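Local coordinates for protein pectate lyase 1 (Juniperus ashei, PDB 1PXZ) that cleaves pectate by calcium-dependent elimination, though only with low activity, and is the major allergen of mountain cedar pollen, at residues Asp173-Val178 / Asn190-His195; Leu121-Cys126 / Asn166-Cys171; Ala226-Pro231 / Asn249-Gly254; Asn220-Asn225 / Asn243-Trp248. All coordinates share one frame; numbering follows the deposited sequence.

All four contacts belong to one parallel beta-helix, in chain order contact 2, then contact 1, then contacts 4 and 3 interleaved. Contacts 2 and 4 join rungs of one face, with strand 185-195, part of contact 1, lying between strands 167-169 and 221-222. Contact 1 also reaches the face that carries 174-179, and contact 3 follows contact 4 round the next corner onto that same face. Centres of contacts 1 and 2 lie about 7 Å apart, those of 3 and 4 about 9 Å, and those of 2 and 3 about 17 Å. The probable calcium ligands of contact 1 and the predicted catalytic arginine of contact 3 lie two coils apart; IgE-binding segments cover parts of contacts 3 and 4.

Contact 1: Asp173-Val178 / Asn190-His195; sequences DGLIDV and NHFFNH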
# COMPACT_ATOMS: atom_id res chain seq x y z
N ASP A 173 4.74 12.91 -5.54
CA ASP A 173 5.20 12.86 -4.15
C ASP A 173 5.36 11.43 -3.69
O ASP A 173 6.41 10.84 -3.98
CB ASP A 173 4.23 13.63 -3.25
CG ASP A 173 4.27 15.11 -3.66
OD1 ASP A 173 5.24 15.78 -3.26
OD2 ASP A 173 3.35 15.57 -4.36
N GLY A 174 4.39 10.83 -3.00
CA GLY A 174 4.56 9.44 -2.60
C GLY A 174 3.72 8.46 -3.39
O GLY A 174 2.82 8.81 -4.16
N LEU A 175 3.98 7.16 -3.20
CA LEU A 175 3.11 6.16 -3.80
C LEU A 175 2.06 5.75 -2.77
O LEU A 175 0.88 5.67 -3.10
CB LEU A 175 3.90 4.97 -4.33
CG LEU A 175 4.83 5.34 -5.50
CD1 LEU A 175 5.61 4.11 -5.95
CD2 LEU A 175 4.02 5.93 -6.64
N ILE A 176 2.44 5.48 -1.53
CA ILE A 176 1.42 5.16 -0.52
C ILE A 176 1.69 6.00 0.72
O ILE A 176 2.82 5.97 1.23
CB ILE A 176 1.45 3.67 -0.17
CG1 ILE A 176 1.04 2.78 -1.35
CG2 ILE A 176 0.59 3.38 1.06
CD1 ILE A 176 1.16 1.30 -1.02
N ASP A 177 0.71 6.74 1.20
CA ASP A 177 0.90 7.56 2.40
C ASP A 177 -0.09 7.09 3.45
O ASP A 177 -1.30 7.07 3.18
CB ASP A 177 0.74 9.02 2.01
CG ASP A 177 1.47 10.09 2.78
OD1 ASP A 177 2.62 10.42 2.44
OD2 ASP A 177 0.89 10.65 3.74
N VAL A 178 0.37 6.68 4.62
CA VAL A 178 -0.53 6.18 5.66
C VAL A 178 -0.32 7.03 6.90
O VAL A 178 0.80 7.11 7.40
CB VAL A 178 -0.26 4.70 5.94
CG1 VAL A 178 -1.16 4.15 7.05
CG2 VAL A 178 -0.44 3.87 4.68
N ASN A 190 2.21 -5.74 -4.55
CA ASN A 190 2.28 -4.59 -5.44
C ASN A 190 3.63 -4.49 -6.16
O ASN A 190 4.60 -5.06 -5.67
CB ASN A 190 2.14 -3.30 -4.63
CG ASN A 190 0.83 -3.29 -3.85
OD1 ASN A 190 0.83 -3.39 -2.62
ND2 ASN A 190 -0.26 -3.14 -4.59
N HIS A 191 3.68 -3.77 -7.27
CA HIS A 191 4.97 -3.50 -7.93
C HIS A 191 5.21 -2.00 -7.83
O HIS A 191 4.41 -1.26 -8.39
CB HIS A 191 4.97 -4.00 -9.36
CG HIS A 191 6.25 -3.80 -10.11
ND1 HIS A 191 6.32 -3.83 -11.49
CD2 HIS A 191 7.52 -3.57 -9.66
CE1 HIS A 191 7.58 -3.62 -11.86
NE2 HIS A 191 8.33 -3.46 -10.78
N PHE A 192 6.22 -1.56 -7.09
CA PHE A 192 6.57 -0.15 -6.96
C PHE A 192 7.79 0.13 -7.81
O PHE A 192 8.79 -0.59 -7.65
CB PHE A 192 6.90 0.21 -5.51
CG PHE A 192 5.83 -0.07 -4.48
CD1 PHE A 192 5.78 -1.34 -3.90
CD2 PHE A 192 4.91 0.89 -4.12
CE1 PHE A 192 4.82 -1.64 -2.96
CE2 PHE A 192 3.94 0.61 -3.16
CZ PHE A 192 3.90 -0.66 -2.60
N PHE A 193 7.76 1.14 -8.69
CA PHE A 193 8.93 1.31 -9.56
C PHE A 193 9.01 2.74 -10.12
O PHE A 193 8.02 3.47 -10.10
CB PHE A 193 8.95 0.27 -10.68
CG PHE A 193 7.77 0.37 -11.67
CD1 PHE A 193 6.55 -0.21 -11.37
CD2 PHE A 193 7.91 1.04 -12.87
CE1 PHE A 193 5.52 -0.14 -12.27
CE2 PHE A 193 6.86 1.14 -13.78
CZ PHE A 193 5.65 0.55 -13.47
N ASN A 194 10.21 3.07 -10.60
CA ASN A 194 10.46 4.38 -11.23
C ASN A 194 9.92 5.51 -10.40
O ASN A 194 9.11 6.33 -10.86
CB ASN A 194 9.83 4.41 -12.63
CG ASN A 194 10.51 3.43 -13.58
OD1 ASN A 194 11.51 2.77 -13.28
ND2 ASN A 194 9.93 3.35 -14.79
N HIS A 195 10.33 5.60 -9.14
CA HIS A 195 9.74 6.55 -8.21
C HIS A 195 10.68 6.78 -7.03
O HIS A 195 11.20 5.77 -6.56
CB HIS A 195 8.37 6.03 -7.69
CG HIS A 195 7.70 7.08 -6.88
ND1 HIS A 195 7.81 7.18 -5.50
CD2 HIS A 195 6.91 8.11 -7.27
CE1 HIS A 195 7.12 8.24 -5.09
NE2 HIS A 195 6.56 8.81 -6.15
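Leu175 and His195 meet in a CH-pi contact. CG of Leu175 stands over the middle of the imidazole face, 3.6 Å from the centroid of the His195 ring and only 12° off the ring normal, while the two methyls spread on across the same ring. With CG opposite its own backbone N (chi1 -173°), His195 carries its ring out to the leucine. The carbonyl O of Asp173 comes to the edge of the imidazole instead, close to the ring plane, so the histidine meets the incoming chain both by a face and by its rim.

The chain turns a corner at Leu175, in the manner of a parallel beta-helix, where the chain passes from one face to the next at corners. The two segments therefore meet at the inside of a corner, by side chains, and make no clear backbone bond to each other.

Apolar packing fills that interior around Phe192. Its ring takes both neighbours at the edge: CD1 of Leu175 is 3.8 Å from Phe192 CD2, and Ile176 CD1, the end of a side chain that runs at about a right angle to the phenyl, is 3.6 Å from Phe192 CE2. Leu168, Ile187 and Val198 also touch this ring.

Asp173 sets out away from the other segment, its OD2 hydrogen-bonded to Gly150 N. Asp173 and Asp177 probably bind calcium with Asp149, as in related lyases.

Contact 2: Leu121-Cys126 / Asn166-Cys171; sequences LHIHGC and NSLSDC
Ser167 N gives its hydrogen to Leu121 O at 2.8 Å, the shortest bond in a parallel ladder. The next bonds run from Ile123 N to Ser167 O and from Ser169 N to Ile123 O, the latter longer at 3.2 Å. Before the ladder, the side chain of Asn166 takes a backbone role: OD1 receives Leu121 N at 2.9 Å, in the carbonyl plane on a lone pair. With ND2 hydrogen-bonded to Leu118 O, this amide is held at both ends. Such inward asparagines at a turn are a familiar feature of pectate lyase beta-helices.

On the face that carries Ile123 and Leu168, these two lie side by side, with Leu168 CD2 3.8 Å from Ile123 CB. His122 and Ser167 turn to the other face. Past the strands, Gly125 N reaches Asp170 O from above the carbonyl plane (47° out of it), and Cys126 N donates to Cys171 SG at 3.4 Å. Cys126 SG is tied up in the disulfide to Cys107, so Cys171 SG, 3.4 Å from Cys126 SG, is a packing neighbour and not its disulfide partner.

Strand 122-124 is flanked by strand 99-102, strand 167-169 by strand 185-195, and Leu168 packs inward on Phe192.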
# COMPACT_ATOMS: atom_id res chain seq x y z
N LEU A 121 -4.87 -2.29 -9.98
CA LEU A 121 -4.88 -1.01 -10.66
C LEU A 121 -3.47 -0.56 -11.05
O LEU A 121 -2.47 -0.81 -10.37
CB LEU A 121 -5.46 0.09 -9.77
CG LEU A 121 -6.82 -0.19 -9.15
CD1 LEU A 121 -7.20 0.89 -8.14
CD2 LEU A 121 -7.85 -0.34 -10.27
N HIS A 122 -3.41 0.15 -12.18
CA HIS A 122 -2.18 0.88 -12.48
C HIS A 122 -2.33 2.31 -11.98
O HIS A 122 -3.32 2.96 -12.38
CB HIS A 122 -1.91 0.94 -13.97
CG HIS A 122 -1.83 -0.36 -14.70
ND1 HIS A 122 -0.60 -0.91 -15.02
CD2 HIS A 122 -2.78 -1.19 -15.20
CE1 HIS A 122 -0.80 -2.04 -15.68
NE2 HIS A 122 -2.10 -2.24 -15.80
N ILE A 123 -1.45 2.86 -11.18
CA ILE A 123 -1.58 4.28 -10.82
C ILE A 123 -0.23 4.93 -11.07
O ILE A 123 0.77 4.46 -10.52
CB ILE A 123 -2.03 4.51 -9.37
CG1 ILE A 123 -3.24 3.66 -8.99
CG2 ILE A 123 -2.30 5.99 -9.13
CD1 ILE A 123 -3.69 3.74 -7.55
N HIS A 124 -0.20 5.96 -11.90
CA HIS A 124 1.06 6.65 -12.15
C HIS A 124 0.79 8.07 -12.65
O HIS A 124 -0.32 8.32 -13.12
CB HIS A 124 1.88 5.88 -13.18
CG HIS A 124 1.09 5.61 -14.42
ND1 HIS A 124 0.86 6.61 -15.34
CD2 HIS A 124 0.49 4.50 -14.90
CE1 HIS A 124 0.15 6.13 -16.34
NE2 HIS A 124 -0.09 4.85 -16.10
N GLY A 125 1.79 8.93 -12.52
CA GLY A 125 1.68 10.32 -12.90
C GLY A 125 0.73 11.11 -12.01
O GLY A 125 0.20 12.12 -12.47
N CYS A 126 0.51 10.71 -10.75
CA CYS A 126 -0.37 11.50 -9.91
C CYS A 126 0.23 12.86 -9.63
O CYS A 126 1.44 13.02 -9.47
CB CYS A 126 -0.67 10.79 -8.58
SG CYS A 126 -1.35 9.13 -8.83
N ASN A 166 -1.32 -3.88 -7.08
CA ASN A 166 -1.30 -2.69 -7.94
C ASN A 166 0.07 -2.45 -8.53
O ASN A 166 1.06 -2.87 -7.95
CB ASN A 166 -1.71 -1.46 -7.13
CG ASN A 166 -3.09 -1.75 -6.53
OD1 ASN A 166 -4.06 -1.80 -7.29
ND2 ASN A 166 -3.15 -1.95 -5.24
N SER A 167 0.11 -1.74 -9.65
CA SER A 167 1.35 -1.27 -10.26
C SER A 167 1.48 0.23 -10.07
O SER A 167 0.70 1.00 -10.62
CB SER A 167 1.33 -1.65 -11.75
OG SER A 167 1.54 -3.05 -11.84
N LEU A 168 2.43 0.68 -9.25
CA LEU A 168 2.48 2.04 -8.76
C LEU A 168 3.81 2.70 -9.11
O LEU A 168 4.83 2.14 -8.69
CB LEU A 168 2.30 2.05 -7.23
CG LEU A 168 1.06 1.28 -6.76
CD1 LEU A 168 1.07 1.13 -5.24
CD2 LEU A 168 -0.23 1.96 -7.21
N SER A 169 3.81 3.81 -9.85
CA SER A 169 5.08 4.35 -10.32
C SER A 169 4.97 5.84 -10.59
O SER A 169 3.86 6.34 -10.75
CB SER A 169 5.54 3.63 -11.60
OG SER A 169 4.60 3.84 -12.67
N ASP A 170 6.10 6.54 -10.63
CA ASP A 170 6.21 7.86 -11.19
C ASP A 170 5.15 8.84 -10.75
O ASP A 170 4.45 9.41 -11.61
CB ASP A 170 6.14 7.70 -12.72
CG ASP A 170 6.50 8.98 -13.47
OD1 ASP A 170 7.21 9.83 -12.89
OD2 ASP A 170 6.04 9.11 -14.62
N CYS A 171 5.00 9.06 -9.45
CA CYS A 171 4.10 10.11 -8.98
C CYS A 171 4.88 11.31 -8.48
O CYS A 171 6.10 11.21 -8.30
CB CYS A 171 3.18 9.55 -7.87
SG CYS A 171 2.00 8.42 -8.68

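Contact 3: Ala226-Pro231 / Asn249-Gly254; sequences AGQRMP and NIYAIG
Tyr251 and Gln228 cross at about a right angle, the glutamine laying its aliphatic root over one face of the phenol. Its CB sits 4.0 Å from the centroid of the Tyr251 ring, 19° off the normal and displaced toward the rim. Gln228 CG is wedged between its backbone N and carbonyl carbon (chi1 69°), and a bend at chi2 then swings the amide away from the ring to lie obliquely across Ile250, whose CD1 comes within 3.0 Å of Gln228 NE2, a doubtfully tight contact. Arg229 passes the far end of the tyrosine with CG 3.4 Å from Tyr251 OH. The extended chain carries the guanidinium beyond, its plane 40° from the ring, and a water hydrogen-bonded to Tyr251 OH at 2.8 Å also makes a weak bond to Arg229 NE. The tyrosine thus flanks the stem of Arg229, the predicted active-site residue.

The backbones lock this arrangement. Gly227 O accepts from both Asn249 N (2.9 Å) and Ile250 N (3.2 Å), Met230 N reaches Ala252 O, and Gly254 N closes on Pro231 O at 3.0 Å, just past a cis peptide.

Two neighbouring coils meet here on the way into a shared parallel sheet, where strand 232-234 lies between strands 198-201 and 253-256. Gln228 and Arg229 hydrogen-bond through their backbones to Val198 and Met199 on one side, as Ala252 does to Val279 on the other.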
# COMPACT_ATOMS: atom_id res chain seq x y z
N ALA A 226 13.41 2.28 -7.72
CA ALA A 226 12.72 2.85 -6.56
C ALA A 226 13.76 3.48 -5.65
O ALA A 226 14.81 2.87 -5.41
CB ALA A 226 11.90 1.75 -5.92
N GLY A 227 13.52 4.70 -5.18
CA GLY A 227 14.55 5.49 -4.51
C GLY A 227 14.73 5.13 -3.05
O GLY A 227 15.84 4.77 -2.64
N GLN A 228 13.68 5.26 -2.24
CA GLN A 228 13.82 4.98 -0.81
C GLN A 228 12.46 4.93 -0.13
O GLN A 228 11.43 5.00 -0.84
CB GLN A 228 14.72 6.06 -0.21
CG GLN A 228 14.07 7.43 -0.18
CD GLN A 228 14.48 8.35 -1.30
OE1 GLN A 228 14.03 9.49 -1.41
NE2 GLN A 228 15.37 7.91 -2.18
N ARG A 229 12.38 4.80 1.18
CA ARG A 229 11.13 4.72 1.93
C ARG A 229 10.33 3.47 1.58
O ARG A 229 9.20 3.52 1.08
CB ARG A 229 10.24 5.93 1.65
CG ARG A 229 10.90 7.25 2.05
CD ARG A 229 9.88 8.38 1.90
NE ARG A 229 10.42 9.65 2.37
CZ ARG A 229 9.67 10.75 2.47
NH1 ARG A 229 8.39 10.68 2.12
NH2 ARG A 229 10.23 11.86 2.91
N MET A 230 10.90 2.30 1.86
CA MET A 230 10.24 1.06 1.44
C MET A 230 10.15 0.04 2.56
O MET A 230 10.63 -1.09 2.42
CB MET A 230 10.99 0.44 0.24
CG MET A 230 10.90 1.38 -0.98
SD MET A 230 11.84 0.70 -2.36
CE MET A 230 13.39 1.58 -2.19
N PRO A 231 9.52 0.34 3.68
CA PRO A 231 8.91 1.63 3.99
C PRO A 231 9.81 2.57 4.77
O PRO A 231 10.86 2.18 5.25
CB PRO A 231 7.77 1.18 4.94
CG PRO A 231 8.43 0.10 5.73
CD PRO A 231 9.33 -0.64 4.77
N ASN A 249 18.17 3.82 -4.05
CA ASN A 249 19.00 4.99 -4.32
C ASN A 249 19.65 5.55 -3.07
O ASN A 249 20.79 6.01 -3.18
CB ASN A 249 18.19 6.14 -4.94
CG ASN A 249 19.05 7.27 -5.47
OD1 ASN A 249 18.82 8.46 -5.21
ND2 ASN A 249 20.07 6.92 -6.25
N ILE A 250 18.92 5.53 -1.94
CA ILE A 250 19.46 6.08 -0.70
C ILE A 250 19.53 4.99 0.37
O ILE A 250 20.61 4.69 0.89
CB ILE A 250 18.63 7.27 -0.20
CG1 ILE A 250 18.51 8.40 -1.24
CG2 ILE A 250 19.18 7.80 1.11
CD1 ILE A 250 17.56 9.49 -0.81
N TYR A 251 18.38 4.41 0.67
CA TYR A 251 18.26 3.25 1.54
C TYR A 251 16.98 2.50 1.17
O TYR A 251 16.19 3.02 0.38
CB TYR A 251 18.15 3.64 3.02
CG TYR A 251 16.93 4.50 3.32
CD1 TYR A 251 16.98 5.87 3.08
CD2 TYR A 251 15.73 3.97 3.81
CE1 TYR A 251 15.89 6.69 3.34
CE2 TYR A 251 14.64 4.78 4.06
CZ TYR A 251 14.73 6.13 3.83
OH TYR A 251 13.63 6.93 4.09
N ALA A 252 16.78 1.35 1.83
CA ALA A 252 15.55 0.62 1.57
C ALA A 252 14.52 0.79 2.68
O ALA A 252 13.37 1.13 2.40
CB ALA A 252 15.80 -0.87 1.37
N ILE A 253 14.93 0.49 3.90
CA ILE A 253 13.99 0.51 5.03
C ILE A 253 14.46 1.55 6.03
O ILE A 253 15.64 1.56 6.40
CB ILE A 253 13.91 -0.87 5.68
CG1 ILE A 253 13.35 -1.91 4.71
CG2 ILE A 253 13.09 -0.84 6.97
CD1 ILE A 253 13.42 -3.33 5.22
N GLY A 254 13.57 2.43 6.49
CA GLY A 254 14.11 3.41 7.45
C GLY A 254 13.00 3.97 8.32
O GLY A 254 11.84 3.52 8.25
O HOH W 1 13.60 9.68 3.77

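Contact 4: Asn220-Asn225 / Asn243-Trp248; sequences NQFGPN and NNYDPW
Phe222 and Tyr245 are paired rung on rung, and their rings form an offset stack with centroids 4.7 Å apart and planes at 22°. Phe222 CD2 comes over one face of the phenol toward its rim, 3.4 Å from Tyr245 CE2. Both side chains set out the same way, CG anti to the carbonyl carbon, which lets the rings run side by side; Phe192 also meets the ring of Phe222, and Phe268 that of Tyr245. Tyr245 OH hydrogen-bonds to Met230 O.

Asp246 follows in the turn. Its N donates to Phe222 O at 3.0 Å, and its carboxylate folds back alongside Pro224, which has a cis peptide before it. Asp246 OD2 lies 3.0 Å from Gln221 NE2; separately, Gln221 OE1 accepts from Asn244 ND2 at 2.9 Å, on a lone pair in the carbonyl plane. A water spans Asn225 N and Pro247 O.

Asn243 stands beside Asn220 with the two amides nearly coplanar (4°), as in the asparagine ladder of these beta-helices.

Like lies beside like: the rings stack face on face, whereas the amides line up in nearly one plane, so coil is bound to coil by side chains as well as by backbone bonds.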
# COMPACT_ATOMS: atom_id res chain seq x y z
N ASN A 220 5.79 -7.78 -2.01
CA ASN A 220 5.87 -6.67 -2.96
C ASN A 220 7.19 -6.74 -3.73
O ASN A 220 8.18 -7.25 -3.20
CB ASN A 220 5.78 -5.31 -2.27
CG ASN A 220 4.53 -5.14 -1.43
OD1 ASN A 220 4.53 -5.22 -0.20
ND2 ASN A 220 3.41 -4.88 -2.11
N GLN A 221 7.17 -6.21 -4.95
CA GLN A 221 8.37 -6.03 -5.74
C GLN A 221 8.77 -4.56 -5.61
O GLN A 221 8.02 -3.70 -6.07
CB GLN A 221 8.18 -6.42 -7.22
CG GLN A 221 9.40 -6.00 -8.06
CD GLN A 221 10.64 -6.82 -7.68
OE1 GLN A 221 10.60 -8.04 -7.57
NE2 GLN A 221 11.77 -6.16 -7.50
N PHE A 222 9.90 -4.27 -4.98
CA PHE A 222 10.34 -2.89 -4.82
C PHE A 222 11.40 -2.55 -5.86
O PHE A 222 12.58 -2.94 -5.71
CB PHE A 222 10.91 -2.67 -3.41
CG PHE A 222 9.82 -2.54 -2.37
CD1 PHE A 222 8.99 -1.43 -2.34
CD2 PHE A 222 9.67 -3.52 -1.42
CE1 PHE A 222 8.00 -1.30 -1.37
CE2 PHE A 222 8.66 -3.42 -0.45
CZ PHE A 222 7.82 -2.33 -0.45
N GLY A 223 11.01 -1.84 -6.91
CA GLY A 223 11.96 -1.54 -7.96
C GLY A 223 11.66 -2.24 -9.26
O GLY A 223 10.70 -3.02 -9.40
N PRO A 224 12.45 -2.00 -10.32
CA PRO A 224 13.65 -1.18 -10.33
C PRO A 224 13.44 0.33 -10.22
O PRO A 224 12.32 0.80 -10.40
CB PRO A 224 14.24 -1.40 -11.74
CG PRO A 224 13.52 -2.56 -12.32
CD PRO A 224 12.17 -2.59 -11.66
N ASN A 225 14.53 1.03 -9.94
CA ASN A 225 14.52 2.48 -9.86
C ASN A 225 13.52 3.00 -8.84
O ASN A 225 12.89 4.05 -9.04
CB ASN A 225 14.15 3.07 -11.24
CG ASN A 225 15.09 2.57 -12.32
OD1 ASN A 225 14.67 2.15 -13.41
ND2 ASN A 225 16.38 2.64 -12.00
N ASN A 243 9.37 -9.64 0.70
CA ASN A 243 9.40 -8.69 -0.42
C ASN A 243 10.72 -8.81 -1.18
O ASN A 243 11.70 -9.27 -0.60
CB ASN A 243 9.27 -7.27 0.09
CG ASN A 243 8.12 -7.04 1.06
OD1 ASN A 243 8.25 -7.08 2.28
ND2 ASN A 243 6.97 -6.78 0.45
N ASN A 244 10.76 -8.38 -2.44
CA ASN A 244 11.97 -8.46 -3.27
C ASN A 244 12.47 -7.07 -3.60
O ASN A 244 11.72 -6.24 -4.13
CB ASN A 244 11.63 -9.25 -4.53
CG ASN A 244 12.82 -9.75 -5.31
OD1 ASN A 244 13.86 -10.06 -4.73
ND2 ASN A 244 12.71 -9.85 -6.63
N TYR A 245 13.73 -6.74 -3.31
CA TYR A 245 14.23 -5.39 -3.50
C TYR A 245 15.33 -5.36 -4.57
O TYR A 245 16.36 -6.01 -4.40
CB TYR A 245 14.80 -4.78 -2.22
CG TYR A 245 13.84 -4.49 -1.08
CD1 TYR A 245 13.38 -5.57 -0.31
CD2 TYR A 245 13.41 -3.21 -0.78
CE1 TYR A 245 12.50 -5.32 0.74
CE2 TYR A 245 12.53 -2.95 0.28
CZ TYR A 245 12.10 -4.04 1.02
OH TYR A 245 11.22 -3.84 2.07
N ASP A 246 15.11 -4.59 -5.62
CA ASP A 246 16.13 -4.14 -6.56
C ASP A 246 16.98 -3.06 -5.92
O ASP A 246 16.61 -2.53 -4.89
CB ASP A 246 15.50 -3.55 -7.83
CG ASP A 246 14.85 -4.61 -8.70
OD1 ASP A 246 15.50 -5.65 -8.97
OD2 ASP A 246 13.68 -4.42 -9.12
N PRO A 247 18.13 -2.71 -6.49
CA PRO A 247 18.93 -1.61 -5.95
C PRO A 247 18.15 -0.31 -5.78
O PRO A 247 17.56 0.17 -6.75
CB PRO A 247 20.04 -1.44 -7.01
CG PRO A 247 20.19 -2.82 -7.59
CD PRO A 247 18.79 -3.39 -7.63
N TRP A 248 18.18 0.21 -4.56
CA TRP A 248 17.59 1.45 -4.09
C TRP A 248 18.53 2.60 -4.41
O TRP A 248 19.61 2.32 -4.96
CB TRP A 248 17.34 1.43 -2.58
CG TRP A 248 18.51 0.91 -1.77
CD1 TRP A 248 19.52 1.62 -1.22
CD2 TRP A 248 18.74 -0.47 -1.43
NE1 TRP A 248 20.41 0.78 -0.55
CE2 TRP A 248 19.93 -0.50 -0.67
CE3 TRP A 248 18.06 -1.66 -1.70
CZ2 TRP A 248 20.46 -1.69 -0.18
CZ3 TRP A 248 18.59 -2.85 -1.20
CH2 TRP A 248 19.77 -2.84 -0.46
O HOH W 2 14.38 -1.14 -4.21
O HOH W 3 16.95 -0.42 -9.37